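Local structure of MstE (Scytonema sp. PCC 10023, 6SBF) at residues A[57-62]-A[89-94]; A[96-101]-A[110-115]; A[242-247]-A[272-277]; A[253-258]-A[266-271]. The protein probably cyclises linear isoprenoid precursors into polycyclic, merosterol-type scaffolds, acting as a single-domain class II terpene cyclase. The protein carries 1 engineered substitution. All coordinates share one frame; numbering follows the deposited sequence.

Contact 1 (A[57-62]-A[89-94])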
loop_
_atom_site.group_PDB
_atom_site.type_symbol
_atom_site.label_atom_id
_atom_site.label_comp_id
_atom_site.label_asym_id
_atom_site.label_seq_id
_atom_site.Cartn_x
_atom_site.Cartn_y
_atom_site.Cartn_z
ATOM N N GLY A 57 -6.277 -6.893 11.383
ATOM C CA GLY A 57 -5.120 -5.969 11.373
ATOM C C GLY A 57 -5.437 -4.642 12.085
ATOM O O GLY A 57 -6.536 -4.131 11.957
ATOM N N ASP A 58 -4.405 -4.107 12.756
ATOM C CA ASP A 58 -4.584 -2.755 13.344
ATOM C C ASP A 58 -3.311 -1.907 13.204
ATOM O O ASP A 58 -3.403 -0.881 12.523
ATOM C CB ASP A 58 -5.141 -2.820 14.778
ATOM C CG ASP A 58 -4.445 -3.638 15.833
ATOM O OD1 ASP A 58 -3.258 -3.952 15.730
ATOM O OD2 ASP A 58 -5.120 -3.957 16.866
ATOM N N GLU A 59 -2.169 -2.336 13.732
ATOM C CA GLU A 59 -0.948 -1.495 13.637
ATOM C C GLU A 59 -0.674 -1.195 12.173
ATOM O O GLU A 59 -0.423 -0.063 11.798
ATOM C CB GLU A 59 0.257 -2.190 14.255
ATOM C CG GLU A 59 0.137 -2.440 15.738
ATOM C CD GLU A 59 1.220 -3.285 16.357
ATOM O OE1 GLU A 59 2.376 -3.263 15.888
ATOM O OE2 GLU A 59 0.903 -4.001 17.377
ATOM N N TRP A 60 -0.641 -2.245 11.319
ATOM C CA TRP A 60 -0.331 -2.066 9.898
ATOM C C TRP A 60 -1.380 -1.177 9.226
ATOM O O TRP A 60 -1.054 -0.227 8.490
ATOM C CB TRP A 60 -0.243 -3.443 9.258
ATOM C CG TRP A 60 -0.283 -3.397 7.765
ATOM C CD1 TRP A 60 0.456 -2.639 6.922
ATOM C CD2 TRP A 60 -1.109 -4.194 6.922
ATOM N NE1 TRP A 60 0.169 -2.934 5.620
ATOM C CE2 TRP A 60 -0.812 -3.873 5.597
ATOM C CE3 TRP A 60 -2.067 -5.161 7.208
ATOM C CZ2 TRP A 60 -1.401 -4.534 4.519
ATOM C CZ3 TRP A 60 -2.635 -5.805 6.135
ATOM C CH2 TRP A 60 -2.344 -5.481 4.817
ATOM N N VAL A 61 -2.647 -1.479 9.407
ATOM C CA VAL A 61 -3.748 -0.772 8.743
ATOM C C VAL A 61 -3.712 0.689 9.179
ATOM O O VAL A 61 -3.869 1.594 8.323
ATOM C CB VAL A 61 -5.094 -1.425 9.042
ATOM C CG1 VAL A 61 -6.222 -0.602 8.487
ATOM C CG2 VAL A 61 -5.125 -2.813 8.447
ATOM N N THR A 62 -3.457 0.958 10.444
ATOM C CA THR A 62 -3.417 2.354 10.974
ATOM C C THR A 62 -2.209 3.103 10.410
ATOM O O THR A 62 -2.367 4.274 10.043
ATOM C CB THR A 62 -3.478 2.274 12.495
ATOM O OG1 THR A 62 -4.780 1.845 12.884
ATOM C CG2 THR A 62 -3.211 3.606 13.156
ATOM N N LYS A 89 2.999 4.194 19.363
ATOM C CA LYS A 89 4.047 4.233 20.415
ATOM C C LYS A 89 3.708 3.351 21.613
ATOM O O LYS A 89 4.649 2.833 22.230
ATOM C CB LYS A 89 4.294 5.671 20.855
ATOM C CG LYS A 89 5.110 6.465 19.841
ATOM C CD LYS A 89 5.557 7.800 20.360
ATOM C CE LYS A 89 4.401 8.711 20.681
ATOM N NZ LYS A 89 4.913 9.985 21.180
ATOM N N ILE A 90 2.410 3.194 21.904
ATOM C CA ILE A 90 2.010 2.333 23.034
ATOM C C ILE A 90 2.212 0.857 22.690
ATOM O O ILE A 90 2.343 0.054 23.604
ATOM C CB ILE A 90 0.574 2.682 23.471
ATOM C CG1 ILE A 90 0.594 4.061 24.125
ATOM C CG2 ILE A 90 -0.038 1.657 24.348
ATOM C CD1 ILE A 90 -0.777 4.731 24.179
ATOM N N ARG A 91 2.289 0.484 21.398
ATOM C CA ARG A 91 2.610 -0.896 20.933
ATOM C C ARG A 91 4.130 -1.062 20.964
ATOM O O ARG A 91 4.790 -1.114 19.891
ATOM C CB ARG A 91 1.981 -1.169 19.573
ATOM C CG ARG A 91 0.469 -1.218 19.552
ATOM C CD ARG A 91 -0.087 -2.465 20.240
ATOM N NE ARG A 91 -1.526 -2.483 20.240
ATOM C CZ ARG A 91 -2.274 -2.961 19.245
ATOM N NH1 ARG A 91 -1.755 -3.601 18.200
ATOM N NH2 ARG A 91 -3.582 -2.840 19.319
ATOM N N ASP A 92 4.679 -1.152 22.155
ATOM C CA ASP A 92 6.120 -1.191 22.435
ATOM C C ASP A 92 6.527 -2.524 23.043
ATOM O O ASP A 92 7.573 -2.598 23.712
ATOM C CB ASP A 92 6.498 -0.015 23.354
ATOM C CG ASP A 92 5.955 -0.109 24.775
ATOM O OD1 ASP A 92 5.125 -1.008 25.016
ATOM O OD2 ASP A 92 6.411 0.629 25.616
ATOM N N HIS A 93 5.761 -3.559 22.786
ATOM C CA HIS A 93 5.953 -4.884 23.412
ATOM C C HIS A 93 7.004 -5.737 22.718
ATOM O O HIS A 93 7.384 -6.747 23.291
ATOM C CB HIS A 93 4.605 -5.578 23.524
ATOM C CG HIS A 93 3.914 -5.778 22.216
ATOM N ND1 HIS A 93 3.515 -4.716 21.426
ATOM C CD2 HIS A 93 3.516 -6.910 21.571
ATOM C CE1 HIS A 93 2.899 -5.200 20.363
ATOM N NE2 HIS A 93 2.868 -6.530 20.433
ATOM N N ARG A 94 7.444 -5.394 21.517
ATOM C CA ARG A 94 8.394 -6.265 20.796
ATOM C C ARG A 94 9.808 -5.778 21.047
ATOM O O ARG A 94 10.066 -4.595 20.920
ATOM C CB ARG A 94 8.063 -6.260 19.300
ATOM C CG ARG A 94 6.635 -6.666 18.994
ATOM C CD ARG A 94 6.398 -6.756 17.499
ATOM N NE ARG A 94 5.010 -7.003 17.164
ATOM C CZ ARG A 94 4.041 -6.085 17.079
ATOM N NH1 ARG A 94 4.317 -4.809 17.276
ATOM N NH2 ARG A 94 2.791 -6.421 16.807
#
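Asp-58 and Arg-91 are brought together by two turns: CG of the aspartate stands between its backbone N and carbonyl carbon (chi1 55°), and the arginine chain bends at chi2 (-71°), running its CB, CG and CD past OE2 of Glu-59. The guanidinium of Arg-91 grips the aspartate end-on, NH1 to OD1 at 2.9 Å and NH2 to OD2 at 3.1 Å. The second bond is almost straight, yet both oxygens are met from above the carboxylate plane. NH1 also serves Glu-59, whose OE2 accepts it at 2.8 Å through the anti lone pair. Glu-59 and Arg-94 reach toward each other from opposite directions, with Arg-94 NH1 on the syn lone pair of Glu-59 OE1 (2.8 Å) and NH2 on OE2 (3.1 Å), so that two guanidinium groups share OE2. The N-H of Gly-100 adds to the grip on OE1, while the carbonyls of Glu-98 and Leu-105 steady Arg-94. His-93 NE2, bonded to Tyr-103 O, lies over the face of the Arg-94 guanidinium. A leucine in place of Arg-91 removes the guanidinium, and the buried Asp-58 carboxylate would probably be left without its charge partner in this contact, with Glu-59 relying on Arg-94. These bonds form a buried salt-bridge network in the alpha6-alpha6 barrel, tying the start of helix 59-69 to the loop after helix 75-90, which opens with an inverse gamma turn centred on Arg-91.

Contact 2 (A[96-101]-A[110-115])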
loop_
_atom_site.group_PDB
_atom_site.type_symbol
_atom_site.label_atom_id
_atom_site.label_comp_id
_atom_site.label_asym_id
_atom_site.label_seq_id
_atom_site.Cartn_x
_atom_site.Cartn_y
_atom_site.Cartn_z
ATOM N N THR A 96 12.452 -5.786 19.295
ATOM C CA THR A 96 13.110 -5.130 18.133
ATOM C C THR A 96 12.624 -3.690 17.949
ATOM O O THR A 96 13.270 -2.962 17.212
ATOM C CB THR A 96 12.851 -5.931 16.848
ATOM O OG1 THR A 96 11.441 -5.890 16.672
ATOM C CG2 THR A 96 13.406 -7.341 16.853
ATOM N N GLY A 97 11.504 -3.308 18.518
ATOM C CA GLY A 97 10.897 -2.013 18.246
ATOM C C GLY A 97 10.061 -1.977 17.006
ATOM O O GLY A 97 9.570 -0.888 16.647
ATOM N N GLU A 98 9.843 -3.142 16.391
ATOM C CA GLU A 98 9.063 -3.249 15.146
ATOM C C GLU A 98 7.567 -3.161 15.460
ATOM O O GLU A 98 7.139 -3.456 16.591
ATOM C CB GLU A 98 9.386 -4.576 14.471
ATOM C CG GLU A 98 10.818 -4.612 13.994
ATOM C CD GLU A 98 11.202 -5.956 13.422
ATOM O OE1 GLU A 98 11.928 -5.965 12.428
ATOM O OE2 GLU A 98 10.718 -6.990 13.971
ATOM N N TRP A 99 6.793 -2.828 14.442
ATOM C CA TRP A 99 5.361 -3.025 14.444
ATOM C C TRP A 99 5.014 -4.243 13.560
ATOM O O TRP A 99 5.849 -4.631 12.743
ATOM C CB TRP A 99 4.679 -1.754 14.014
ATOM C CG TRP A 99 4.816 -0.613 14.978
ATOM C CD1 TRP A 99 4.053 -0.384 16.064
ATOM C CD2 TRP A 99 5.772 0.463 14.899
ATOM N NE1 TRP A 99 4.456 0.774 16.708
ATOM C CE2 TRP A 99 5.485 1.317 15.972
ATOM C CE3 TRP A 99 6.795 0.803 14.040
ATOM C CZ2 TRP A 99 6.184 2.494 16.177
ATOM C CZ3 TRP A 99 7.473 1.986 14.233
ATOM C CH2 TRP A 99 7.178 2.808 15.297
ATOM N N GLY A 100 3.798 -4.776 13.723
ATOM C CA GLY A 100 3.340 -5.909 12.934
ATOM C C GLY A 100 1.895 -5.781 12.558
ATOM O O GLY A 100 1.240 -4.731 12.757
ATOM N N TYR A 101 1.329 -6.839 12.007
ATOM C CA TYR A 101 -0.045 -6.812 11.484
ATOM C C TYR A 101 -0.995 -6.338 12.600
ATOM O O TYR A 101 -1.859 -5.527 12.366
ATOM C CB TYR A 101 -0.373 -8.227 11.032
ATOM C CG TYR A 101 -1.788 -8.525 10.646
ATOM C CD1 TYR A 101 -2.322 -8.128 9.446
ATOM C CD2 TYR A 101 -2.612 -9.248 11.516
ATOM C CE1 TYR A 101 -3.617 -8.427 9.076
ATOM C CE2 TYR A 101 -3.919 -9.512 11.150
ATOM C CZ TYR A 101 -4.448 -9.101 9.957
ATOM O OH TYR A 101 -5.724 -9.427 9.607
ATOM N N ASP A 110 7.290 -4.438 6.563
ATOM C CA ASP A 110 6.317 -3.615 5.810
ATOM C C ASP A 110 5.580 -2.712 6.779
ATOM O O ASP A 110 5.481 -1.495 6.561
ATOM C CB ASP A 110 5.377 -4.482 4.989
ATOM C CG ASP A 110 4.543 -3.646 4.026
ATOM O OD1 ASP A 110 5.124 -2.844 3.295
ATOM O OD2 ASP A 110 3.348 -3.822 3.995
ATOM N N THR A 111 4.994 -3.286 7.792
ATOM C CA THR A 111 4.271 -2.521 8.790
ATOM C C THR A 111 5.213 -1.454 9.352
ATOM O O THR A 111 4.779 -0.288 9.523
ATOM C CB THR A 111 3.780 -3.401 9.948
ATOM O OG1 THR A 111 2.936 -4.426 9.396
ATOM C CG2 THR A 111 3.041 -2.568 10.953
ATOM N N THR A 112 6.405 -1.853 9.668
ATOM C CA THR A 112 7.385 -0.885 10.288
ATOM C C THR A 112 7.664 0.268 9.345
ATOM O O THR A 112 7.709 1.427 9.780
ATOM C CB THR A 112 8.634 -1.644 10.772
ATOM O OG1 THR A 112 8.252 -2.620 11.749
ATOM C CG2 THR A 112 9.643 -0.739 11.366
ATOM N N GLY A 113 7.841 0.002 8.060
ATOM C CA GLY A 113 8.040 1.083 7.098
ATOM C C GLY A 113 6.887 2.033 7.021
ATOM O O GLY A 113 7.100 3.264 7.063
ATOM N N TRP A 114 5.660 1.545 6.967
ATOM C CA TRP A 114 4.495 2.442 6.940
ATOM C C TRP A 114 4.416 3.259 8.230
ATOM O O TRP A 114 4.030 4.443 8.166
ATOM C CB TRP A 114 3.189 1.683 6.701
ATOM C CG TRP A 114 3.079 1.186 5.293
ATOM C CD1 TRP A 114 3.256 -0.093 4.839
ATOM C CD2 TRP A 114 2.783 1.978 4.116
ATOM N NE1 TRP A 114 3.144 -0.150 3.471
ATOM C CE2 TRP A 114 2.812 1.104 3.000
ATOM C CE3 TRP A 114 2.434 3.327 3.920
ATOM C CZ2 TRP A 114 2.604 1.564 1.716
ATOM C CZ3 TRP A 114 2.207 3.767 2.635
ATOM C CH2 TRP A 114 2.293 2.888 1.534
ATOM N N ALA A 115 4.686 2.664 9.354
ATOM C CA ALA A 115 4.656 3.386 10.647
ATOM C C ALA A 115 5.688 4.506 10.614
ATOM O O ALA A 115 5.413 5.586 11.165
ATOM C CB ALA A 115 4.915 2.442 11.806
#
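Trp-99 and Thr-112 join a loop to the first turns of the helix it leads into; the Gly-X-Trp run from Gly-97 to Trp-99 resembles the end of the QW motif repeated in the squalene-hopene cyclase family. The polar part across the contact rests on one bond, from Trp-99 N to Thr-112 OG1 (3.1 Å, 151°). That hydroxyl lies beside its own backbone N (chi1 -60°), where it also bonds to Asp-108 O, one turn back. With a valine here, Trp-99 N would probably lack its partner on the helix, and the Asp-108 carbonyl would lose the hydroxyl. The Thr-111 hydroxyl bonds to the Asp-108 side chain, and NE1 of the indole to Leu-88 O. Ahead of this point the loop is shaped by an ST turn, in which Thr-96 OG1 accepts from Glu-98 N at 3.2 Å. Among the apolar contacts, CG2 of Thr-111 touches Trp-99 CB at 3.6 Å. The pi contacts belong to the indole: Arg-129 makes a cation-pi contact with it, and over one face of its six-membered ring sits the methyl of Ala-115 in a CH-pi contact, CB being 3.7 Å from the ring centroid and 3.3 Å from CE3.

Contact 3 (A[242-247]-A[272-277])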
loop_
_atom_site.group_PDB
_atom_site.type_symbol
_atom_site.label_atom_id
_atom_site.label_comp_id
_atom_site.label_asym_id
_atom_site.label_seq_id
_atom_site.Cartn_x
_atom_site.Cartn_y
_atom_site.Cartn_z
ATOM N N VAL A 242 5.243 4.532 -16.312
ATOM C CA VAL A 242 4.075 5.372 -16.662
ATOM C C VAL A 242 3.408 4.863 -17.954
ATOM O O VAL A 242 2.179 4.796 -18.007
ATOM C CB VAL A 242 4.487 6.853 -16.776
ATOM C CG1 VAL A 242 3.374 7.696 -17.350
ATOM C CG2 VAL A 242 4.917 7.414 -15.426
ATOM N N ALA A 243 4.184 4.513 -18.962
ATOM C CA ALA A 243 3.625 3.970 -20.218
ATOM C C ALA A 243 2.856 2.667 -19.922
ATOM O O ALA A 243 1.794 2.465 -20.529
ATOM C CB ALA A 243 4.729 3.731 -21.222
ATOM N N TRP A 244 3.400 1.821 -19.057
ATOM C CA TRP A 244 2.673 0.588 -18.653
ATOM C C TRP A 244 1.338 0.986 -17.989
ATOM O O TRP A 244 0.290 0.412 -18.281
ATOM C CB TRP A 244 3.549 -0.273 -17.750
ATOM C CG TRP A 244 2.796 -1.429 -17.129
ATOM C CD1 TRP A 244 2.714 -2.699 -17.638
ATOM C CD2 TRP A 244 2.128 -1.461 -15.866
ATOM N NE1 TRP A 244 2.005 -3.496 -16.805
ATOM C CE2 TRP A 244 1.629 -2.770 -15.709
ATOM C CE3 TRP A 244 1.954 -0.525 -14.834
ATOM C CZ2 TRP A 244 1.009 -3.203 -14.556
ATOM C CZ3 TRP A 244 1.313 -0.939 -13.685
ATOM C CH2 TRP A 244 0.819 -2.239 -13.581
ATOM N N GLY A 245 1.361 1.965 -17.089
ATOM C CA GLY A 245 0.130 2.425 -16.411
ATOM C C GLY A 245 -0.905 2.921 -17.401
ATOM O O GLY A 245 -2.099 2.687 -17.241
ATOM N N LEU A 246 -0.436 3.655 -18.407
ATOM C CA LEU A 246 -1.350 4.195 -19.427
ATOM C C LEU A 246 -2.036 3.019 -20.162
ATOM O O LEU A 246 -3.238 3.117 -20.455
ATOM C CB LEU A 246 -0.533 5.081 -20.377
ATOM C CG LEU A 246 -1.345 5.770 -21.426
ATOM C CD1 LEU A 246 -2.373 6.710 -20.802
ATOM C CD2 LEU A 246 -0.392 6.532 -22.309
ATOM N N LYS A 247 -1.296 1.932 -20.439
ATOM C CA LYS A 247 -1.862 0.697 -21.077
ATOM C C LYS A 247 -2.878 0.013 -20.150
ATOM O O LYS A 247 -3.878 -0.508 -20.602
ATOM C CB LYS A 247 -0.707 -0.229 -21.510
ATOM C CG LYS A 247 -1.115 -1.397 -22.394
ATOM C CD LYS A 247 -1.461 -2.736 -21.762
ATOM C CE LYS A 247 -1.704 -3.806 -22.822
ATOM N NZ LYS A 247 -2.806 -4.741 -22.475
ATOM N N LEU A 272 -3.543 5.585 -10.804
ATOM C CA LEU A 272 -3.674 7.067 -10.835
ATOM C C LEU A 272 -2.428 7.676 -10.186
ATOM O O LEU A 272 -1.852 8.643 -10.770
ATOM C CB LEU A 272 -4.984 7.462 -10.192
ATOM C CG LEU A 272 -5.236 8.957 -10.044
ATOM C CD1 LEU A 272 -5.097 9.657 -11.382
ATOM C CD2 LEU A 272 -6.586 9.213 -9.409
ATOM N N ARG A 273 -1.965 7.146 -9.059
ATOM C CA ARG A 273 -0.751 7.678 -8.435
ATOM C C ARG A 273 0.444 7.502 -9.406
ATOM O O ARG A 273 1.251 8.439 -9.533
ATOM C CB ARG A 273 -0.448 6.960 -7.135
ATOM C CG ARG A 273 -1.275 7.487 -6.024
ATOM C CD ARG A 273 -0.886 6.928 -4.665
ATOM N NE ARG A 273 0.500 7.084 -4.179
ATOM C CZ ARG A 273 0.852 7.017 -2.886
ATOM N NH1 ARG A 273 -0.059 7.014 -1.936
ATOM N NH2 ARG A 273 2.128 6.951 -2.538
ATOM N N LEU A 274 0.566 6.355 -10.031
ATOM C CA LEU A 274 1.666 6.125 -10.998
ATOM C C LEU A 274 1.629 7.185 -12.102
ATOM O O LEU A 274 2.693 7.736 -12.487
ATOM C CB LEU A 274 1.531 4.721 -11.560
ATOM C CG LEU A 274 2.463 4.358 -12.720
ATOM C CD1 LEU A 274 3.922 4.468 -12.407
ATOM C CD2 LEU A 274 2.126 2.916 -13.151
ATOM N N LEU A 275 0.468 7.494 -12.602
ATOM C CA LEU A 275 0.302 8.413 -13.755
ATOM C C LEU A 275 0.618 9.877 -13.361
ATOM O O LEU A 275 0.820 10.686 -14.245
ATOM C CB LEU A 275 -1.090 8.310 -14.371
ATOM C CG LEU A 275 -1.414 6.964 -15.045
ATOM C CD1 LEU A 275 -2.875 6.939 -15.412
ATOM C CD2 LEU A 275 -0.521 6.708 -16.229
ATOM N N LEU A 276 0.695 10.197 -12.069
ATOM C CA LEU A 276 1.103 11.548 -11.626
ATOM C C LEU A 276 2.588 11.747 -11.848
ATOM O O LEU A 276 3.051 12.903 -11.696
ATOM C CB LEU A 276 0.752 11.722 -10.170
ATOM C CG LEU A 276 -0.757 11.753 -9.909
ATOM C CD1 LEU A 276 -0.995 11.761 -8.439
ATOM C CD2 LEU A 276 -1.358 13.025 -10.530
ATOM N N LEU A 277 3.344 10.716 -12.212
ATOM C CA LEU A 277 4.814 10.885 -12.361
ATOM C C LEU A 277 5.202 11.437 -13.728
ATOM O O LEU A 277 6.396 11.656 -13.928
ATOM C CB LEU A 277 5.508 9.557 -12.049
ATOM C CG LEU A 277 5.284 9.092 -10.620
ATOM C CD1 LEU A 277 5.905 7.722 -10.412
ATOM C CD2 LEU A 277 5.842 10.077 -9.572
#
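Val-242 and Leu-275 mark the closest backbone approach, with 5.7 Å between their CA atoms, where helix 235-248 passes the C-terminal part of helix 265-275. The packing between them is apolar. Leu-275 has its CG anti to the carbonyl carbon (chi1 -66°), and from there CD2 settles against the helix backbone, 3.8 Å from both Val-242 O and Leu-246 N, with Val-242 CG1 alongside. The two branches of Val-242 divide the work: CG1 turns to this leucine methyl, whereas CG2 lies 3.7 Å from Leu-274 O and 4.0 Å from Leu-277 CB. The contact joins two neighbouring helices of the alpha6-alpha6 barrel, here within the region related to the C-terminal domain of squalene-hopene cyclases. Gly-245 is the small partner. Having no side chain of its own, it lets Leu-274 CD2 approach its CA to 3.9 Å; a CB here would stand about 2.9 Å from that methyl, too close. The same methyl meets Trp-244 in the plane of the indole, at the CE3 edge (3.8 Å), the two side chains crossing at about a right angle. Trp-244 and Leu-274 both continue onto Thr-219 of helix 215-229, and Leu-246 packs against Glu-283 and Ala-287 of helix 282-298.

Contact 4 (A[253-258]-A[266-271])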
loop_
_atom_site.group_PDB
_atom_site.type_symbol
_atom_site.label_atom_id
_atom_site.label_comp_id
_atom_site.label_asym_id
_atom_site.label_seq_id
_atom_site.Cartn_x
_atom_site.Cartn_y
_atom_site.Cartn_z
ATOM N N GLY A 253 -11.757 4.529 -17.773
ATOM C CA GLY A 253 -11.168 5.173 -16.604
ATOM C C GLY A 253 -10.826 4.212 -15.511
ATOM O O GLY A 253 -10.623 4.662 -14.379
ATOM N N PHE A 254 -10.699 2.924 -15.800
ATOM C CA PHE A 254 -10.357 1.969 -14.741
ATOM C C PHE A 254 -9.313 0.961 -15.214
ATOM O O PHE A 254 -9.147 0.699 -16.435
ATOM C CB PHE A 254 -11.624 1.258 -14.244
ATOM C CG PHE A 254 -12.437 0.528 -15.292
ATOM C CD1 PHE A 254 -12.043 -0.710 -15.792
ATOM C CD2 PHE A 254 -13.610 1.077 -15.785
ATOM C CE1 PHE A 254 -12.818 -1.376 -16.735
ATOM C CE2 PHE A 254 -14.362 0.445 -16.755
ATOM C CZ PHE A 254 -13.953 -0.781 -17.228
ATOM N N VAL A 255 -8.690 0.327 -14.232
ATOM C CA VAL A 255 -7.845 -0.854 -14.401
ATOM C C VAL A 255 -8.740 -2.057 -14.223
ATOM O O VAL A 255 -9.298 -2.294 -13.139
ATOM C CB VAL A 255 -6.684 -0.887 -13.416
ATOM C CG1 VAL A 255 -5.880 -2.181 -13.550
ATOM C CG2 VAL A 255 -5.798 0.338 -13.629
ATOM N N ALA A 256 -8.836 -2.844 -15.300
ATOM C CA ALA A 256 -9.575 -4.118 -15.327
ATOM C C ALA A 256 -8.691 -5.231 -14.793
ATOM O O ALA A 256 -7.528 -5.343 -15.168
ATOM C CB ALA A 256 -10.052 -4.412 -16.731
ATOM N N THR A 257 -9.269 -6.091 -13.971
ATOM C CA THR A 257 -8.611 -7.288 -13.422
ATOM C C THR A 257 -9.478 -8.517 -13.745
ATOM O O THR A 257 -10.660 -8.400 -14.019
ATOM C CB THR A 257 -8.276 -7.117 -11.933
ATOM O OG1 THR A 257 -9.507 -7.222 -11.236
ATOM C CG2 THR A 257 -7.492 -5.871 -11.609
ATOM N N SER A 258 -8.891 -9.689 -13.576
ATOM C CA SER A 258 -9.651 -10.953 -13.688
ATOM C C SER A 258 -10.823 -10.927 -12.705
ATOM O O SER A 258 -11.966 -11.346 -13.042
ATOM C CB SER A 258 -8.703 -12.130 -13.452
ATOM O OG SER A 258 -9.416 -13.286 -13.690
ATOM N N PHE A 266 -9.028 -0.325 -6.034
ATOM C CA PHE A 266 -7.661 -0.329 -5.478
ATOM C C PHE A 266 -6.625 -0.202 -6.566
ATOM O O PHE A 266 -5.685 0.626 -6.463
ATOM C CB PHE A 266 -7.458 -1.562 -4.596
ATOM C CG PHE A 266 -6.142 -1.696 -3.890
ATOM C CD1 PHE A 266 -5.868 -0.914 -2.771
ATOM C CD2 PHE A 266 -5.211 -2.640 -4.263
ATOM C CE1 PHE A 266 -4.678 -1.099 -2.079
ATOM C CE2 PHE A 266 -4.060 -2.877 -3.573
ATOM C CZ PHE A 266 -3.796 -2.088 -2.462
ATOM N N ALA A 267 -6.711 -1.027 -7.601
ATOM C CA ALA A 267 -5.695 -1.030 -8.657
ATOM C C ALA A 267 -5.802 0.315 -9.391
ATOM O O ALA A 267 -4.772 0.820 -9.850
ATOM C CB ALA A 267 -5.870 -2.219 -9.587
ATOM N N THR A 268 -6.996 0.830 -9.608
ATOM C CA THR A 268 -7.179 2.103 -10.337
ATOM C C THR A 268 -6.562 3.271 -9.535
ATOM O O THR A 268 -5.896 4.120 -10.137
ATOM C CB THR A 268 -8.644 2.373 -10.672
ATOM O OG1 THR A 268 -9.119 1.279 -11.467
ATOM C CG2 THR A 268 -8.858 3.650 -11.411
ATOM N N ALA A 269 -6.727 3.281 -8.229
ATOM C CA ALA A 269 -6.169 4.363 -7.388
ATOM C C ALA A 269 -4.647 4.293 -7.444
ATOM O O ALA A 269 -3.986 5.358 -7.594
ATOM C CB ALA A 269 -6.676 4.193 -5.971
ATOM N N TRP A 270 -4.066 3.101 -7.382
ATOM C CA TRP A 270 -2.605 3.020 -7.481
ATOM C C TRP A 270 -2.149 3.419 -8.890
ATOM O O TRP A 270 -1.084 4.051 -9.012
ATOM C CB TRP A 270 -2.086 1.640 -7.027
ATOM C CG TRP A 270 -2.003 1.547 -5.530
ATOM C CD1 TRP A 270 -2.768 0.838 -4.646
ATOM C CD2 TRP A 270 -1.050 2.274 -4.721
ATOM N NE1 TRP A 270 -2.350 1.058 -3.364
ATOM C CE2 TRP A 270 -1.330 1.959 -3.370
ATOM C CE3 TRP A 270 -0.037 3.176 -4.996
ATOM C CZ2 TRP A 270 -0.566 2.499 -2.325
ATOM C CZ3 TRP A 270 0.728 3.671 -3.976
ATOM C CH2 TRP A 270 0.447 3.358 -2.670
ATOM N N CYS A 271 -2.887 3.024 -9.928
ATOM C CA CYS A 271 -2.494 3.437 -11.282
ATOM C C CYS A 271 -2.557 4.966 -11.400
ATOM O O CYS A 271 -1.695 5.557 -12.085
ATOM C CB CYS A 271 -3.374 2.732 -12.289
ATOM S SG CYS A 271 -2.791 2.823 -13.972
#
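Val-255 against Ala-267, Thr-268 and Cys-271 is a buried loop-on-helix contact in the part of the alpha6-alpha6 barrel related to the C-terminal domain of squalene-hopene cyclases; the extended connection following helix 235-248 lies across helix 265-275, the helix it is about to enter. One hydrogen bond crosses from loop to helix here: the N-H of Val-255 donates to Thr-268 OG1 at 3.0 Å, and at 176° the bond is practically straight. A backbone bond to Ser-264 also holds Val-255. Thr-268 keeps its hydroxyl beside its own backbone N (chi1 -59°), where it also bonds to Ser-264 O one turn earlier, so the same oxygen serves helix and loop. Its methyl, CG2, is turned to the preceding part of the loop and lies 3.6 Å from Gly-253 O, a buried carbonyl oxygen for which the model offers no hydrogen-bond partner. The side chain of Val-255 makes the apolar part. Its two branches spread along one side of the helix, over two successive turns, with CG1 at 4.0 Å from Ala-267 CB and CG2 3.7 Å from Cys-271 CB and 3.9 Å from its SG. Phe-254 touches the threonine hydroxyl through CA and CB, its ring leading away from the helix to meet Trp-294. Around this contact, Glu-216 of helix 215-229 packs on both Val-255 and Ala-267, while Phe-266, Ala-269 and Trp-270 carry helix 265-275 against helix 350-363.

In the fold
The four contacts form two groups on opposite sides of the chain's centre, about 27 to 32 Å apart from centre to centre. Contacts 1 and 2 come first along the chain, drawing on helices 59-69, 75-90 and 109-121, the last two successive in the chain. Their centres are about 7 Å apart and they touch directly, Asp-58 N meeting Tyr-101 O in a probable hydrogen bond. Contacts 3 and 4, centres about 11 Å apart, share helix 265-275, and the segments of contact 4 fall between those of contact 3 in sequence. Contacts 2 and 4 are alike in design, each pairing a loop N-H with a threonine hydroxyl on the following helix, and they lie on opposite sides of the barrel's centre.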